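Local coordinates for glucose-6-phosphate 1-dehydrogenase (Kluyveromyces lactis, PDB 7E6I), which probably catalyses the NADP+-dependent oxidation of glucose 6-phosphate to 6-phosphogluconolactone, the first and rate-limiting step of the oxidative pentose phosphate pathway, at residues N8-I13 / K102-F107. Numbering follows the deposited sequence.
Sequences NTVITI and KIIEEF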
loop_
_atom_site.group_PDB
_atom_site.type_symbol
_atom_site.label_atom_id
_atom_site.label_comp_id
_atom_site.label_asym_id
_atom_site.label_seq_id
_atom_site.Cartn_x
_atom_site.Cartn_y
_atom_site.Cartn_z
ATOM N N ASN A 8 23.918 1.017 -17.057
ATOM C CA ASN A 8 23.953 2.433 -17.436
ATOM C C ASN A 8 22.583 3.098 -17.329
ATOM O O ASN A 8 22.300 4.086 -18.014
ATOM C CB ASN A 8 24.536 2.608 -18.841
ATOM C CG ASN A 8 25.815 1.824 -19.029
ATOM O OD1 ASN A 8 26.666 1.791 -18.139
ATOM N ND2 ASN A 8 25.940 1.153 -20.170
ATOM N N THR A 9 21.729 2.570 -16.460
ATOM C CA THR A 9 20.485 3.240 -16.129
ATOM C C THR A 9 20.750 4.411 -15.192
ATOM O O THR A 9 21.536 4.312 -14.243
ATOM C CB THR A 9 19.513 2.259 -15.485
ATOM O OG1 THR A 9 20.245 1.345 -14.659
ATOM C CG2 THR A 9 18.846 1.467 -16.547
ATOM N N VAL A 10 20.100 5.533 -15.468
ATOM C CA VAL A 10 20.190 6.698 -14.603
ATOM C C VAL A 10 18.877 6.817 -13.840
ATOM O O VAL A 10 17.792 6.899 -14.434
ATOM C CB VAL A 10 20.530 7.973 -15.391
ATOM C CG1 VAL A 10 19.801 7.981 -16.716
ATOM C CG2 VAL A 10 20.220 9.235 -14.564
ATOM N N ILE A 11 18.977 6.788 -12.521
ATOM C CA ILE A 11 17.845 6.984 -11.635
ATOM C C ILE A 11 17.981 8.378 -11.044
ATOM O O ILE A 11 18.943 8.656 -10.318
ATOM C CB ILE A 11 17.808 5.908 -10.538
ATOM C CG1 ILE A 11 17.596 4.524 -11.157
ATOM C CG2 ILE A 11 16.738 6.206 -9.519
ATOM C CD1 ILE A 11 17.915 3.371 -10.199
ATOM N N THR A 12 17.031 9.259 -11.352
ATOM C CA THR A 12 16.968 10.581 -10.739
ATOM C C THR A 12 15.858 10.604 -9.694
ATOM O O THR A 12 14.702 10.312 -10.011
ATOM C CB THR A 12 16.728 11.674 -11.779
ATOM O OG1 THR A 12 17.649 11.525 -12.862
ATOM C CG2 THR A 12 16.908 13.034 -11.150
ATOM N N ILE A 13 16.209 10.972 -8.463
ATOM C CA ILE A 13 15.255 11.076 -7.358
ATOM C C ILE A 13 14.975 12.557 -7.136
ATOM O O ILE A 13 15.782 13.271 -6.536
ATOM C CB ILE A 13 15.774 10.417 -6.076
ATOM C CG1 ILE A 13 16.019 8.925 -6.284
ATOM C CG2 ILE A 13 14.779 10.600 -4.943
ATOM C CD1 ILE A 13 17.403 8.619 -6.791
ATOM N N LYS A 102 22.104 17.538 -19.397
ATOM C CA LYS A 102 23.507 17.514 -19.805
ATOM C C LYS A 102 24.309 16.506 -18.990
ATOM O O LYS A 102 25.082 15.723 -19.552
ATOM C CB LYS A 102 24.124 18.908 -19.681
ATOM N N ILE A 103 24.150 16.521 -17.663
ATOM C CA ILE A 103 24.786 15.501 -16.831
ATOM C C ILE A 103 24.461 14.110 -17.356
ATOM O O ILE A 103 25.340 13.243 -17.449
ATOM C CB ILE A 103 24.351 15.656 -15.362
ATOM C CG1 ILE A 103 24.326 17.132 -14.961
ATOM C CG2 ILE A 103 25.261 14.842 -14.437
ATOM C CD1 ILE A 103 24.152 17.357 -13.476
ATOM N N ILE A 104 23.200 13.880 -17.731
ATOM C CA ILE A 104 22.771 12.533 -18.094
ATOM C C ILE A 104 23.321 12.141 -19.459
ATOM O O ILE A 104 23.858 11.041 -19.637
ATOM C CB ILE A 104 21.232 12.422 -18.045
ATOM C CG1 ILE A 104 20.740 12.417 -16.595
ATOM C CG2 ILE A 104 20.750 11.164 -18.768
ATOM C CD1 ILE A 104 19.239 12.436 -16.458
ATOM N N GLU A 105 23.207 13.033 -20.442
ATOM C CA GLU A 105 23.738 12.733 -21.769
ATOM C C GLU A 105 25.255 12.581 -21.750
ATOM O O GLU A 105 25.809 11.801 -22.532
ATOM C CB GLU A 105 23.301 13.818 -22.748
ATOM C CG GLU A 105 21.813 13.765 -23.070
ATOM C CD GLU A 105 21.354 14.865 -24.021
ATOM O OE1 GLU A 105 20.284 14.698 -24.648
ATOM O OE2 GLU A 105 22.046 15.904 -24.135
ATOM N N GLU A 106 25.941 13.305 -20.862
ATOM C CA GLU A 106 27.375 13.094 -20.676
ATOM C C GLU A 106 27.663 11.666 -20.239
ATOM O O GLU A 106 28.534 10.995 -20.803
ATOM C CB GLU A 106 27.924 14.078 -19.643
ATOM C CG GLU A 106 28.416 15.386 -20.221
ATOM C CD GLU A 106 29.519 16.029 -19.384
ATOM O OE1 GLU A 106 29.229 16.534 -18.271
ATOM O OE2 GLU A 106 30.680 16.034 -19.845
ATOM N N PHE A 107 26.939 11.191 -19.222
ATOM C CA PHE A 107 27.125 9.830 -18.729
ATOM C C PHE A 107 26.710 8.804 -19.773
ATOM O O PHE A 107 27.384 7.782 -19.948
ATOM C CB PHE A 107 26.337 9.642 -17.430
ATOM C CG PHE A 107 26.224 8.211 -16.979
ATOM C CD1 PHE A 107 27.224 7.631 -16.212
ATOM C CD2 PHE A 107 25.109 7.447 -17.304
ATOM C CE1 PHE A 107 27.124 6.313 -15.785
ATOM C CE2 PHE A 107 25.003 6.129 -16.886
ATOM C CZ PHE A 107 26.014 5.563 -16.122
#
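Phe107, Ile104 and Val10 bury most of the surface where helix 94-110 lies against strand 10-14. The two branched side chains cross at about a right angle and meet branch against branch: Val10 CG2 lies 3.8 Å from Ile104 CG1, and Val10 CG1 lies 3.9 Å from Ile104 CG2. Ile104 CG1 stands anti to its own carbonyl carbon (chi1 -73°), and the extended chain beyond it (chi2 175°) carries CD1 toward Thr12, 4.0 Å from its OG1, a van der Waals approach. Cutting Ile104 back to an alanine is likely to leave both methyls of Val10 without their helix partner and to open a gap beside Thr12. One helical turn on, Phe107 has CG anti to the backbone N (chi1 168°), which directs the ring at the residues leading into the strand. The ring meets Asn8 by its edge: CE2 is 3.6 Å from Asn8 O, which lies near the ring plane, and CZ is 4.0 Å from Asn8 CA. The contact is thus essentially apolar packing with one carbonyl at a ring edge. It belongs to the Rossmann-type NADP-binding domain, where strand 10-14 runs between parallel strands 43-48 and 117-122; Ile104 also touches Ile45 and Arg118 on these two neighbours, while helix 19-34 packs on Ile11 and Ile13, whose side chains leave the strand on the face opposite Val10.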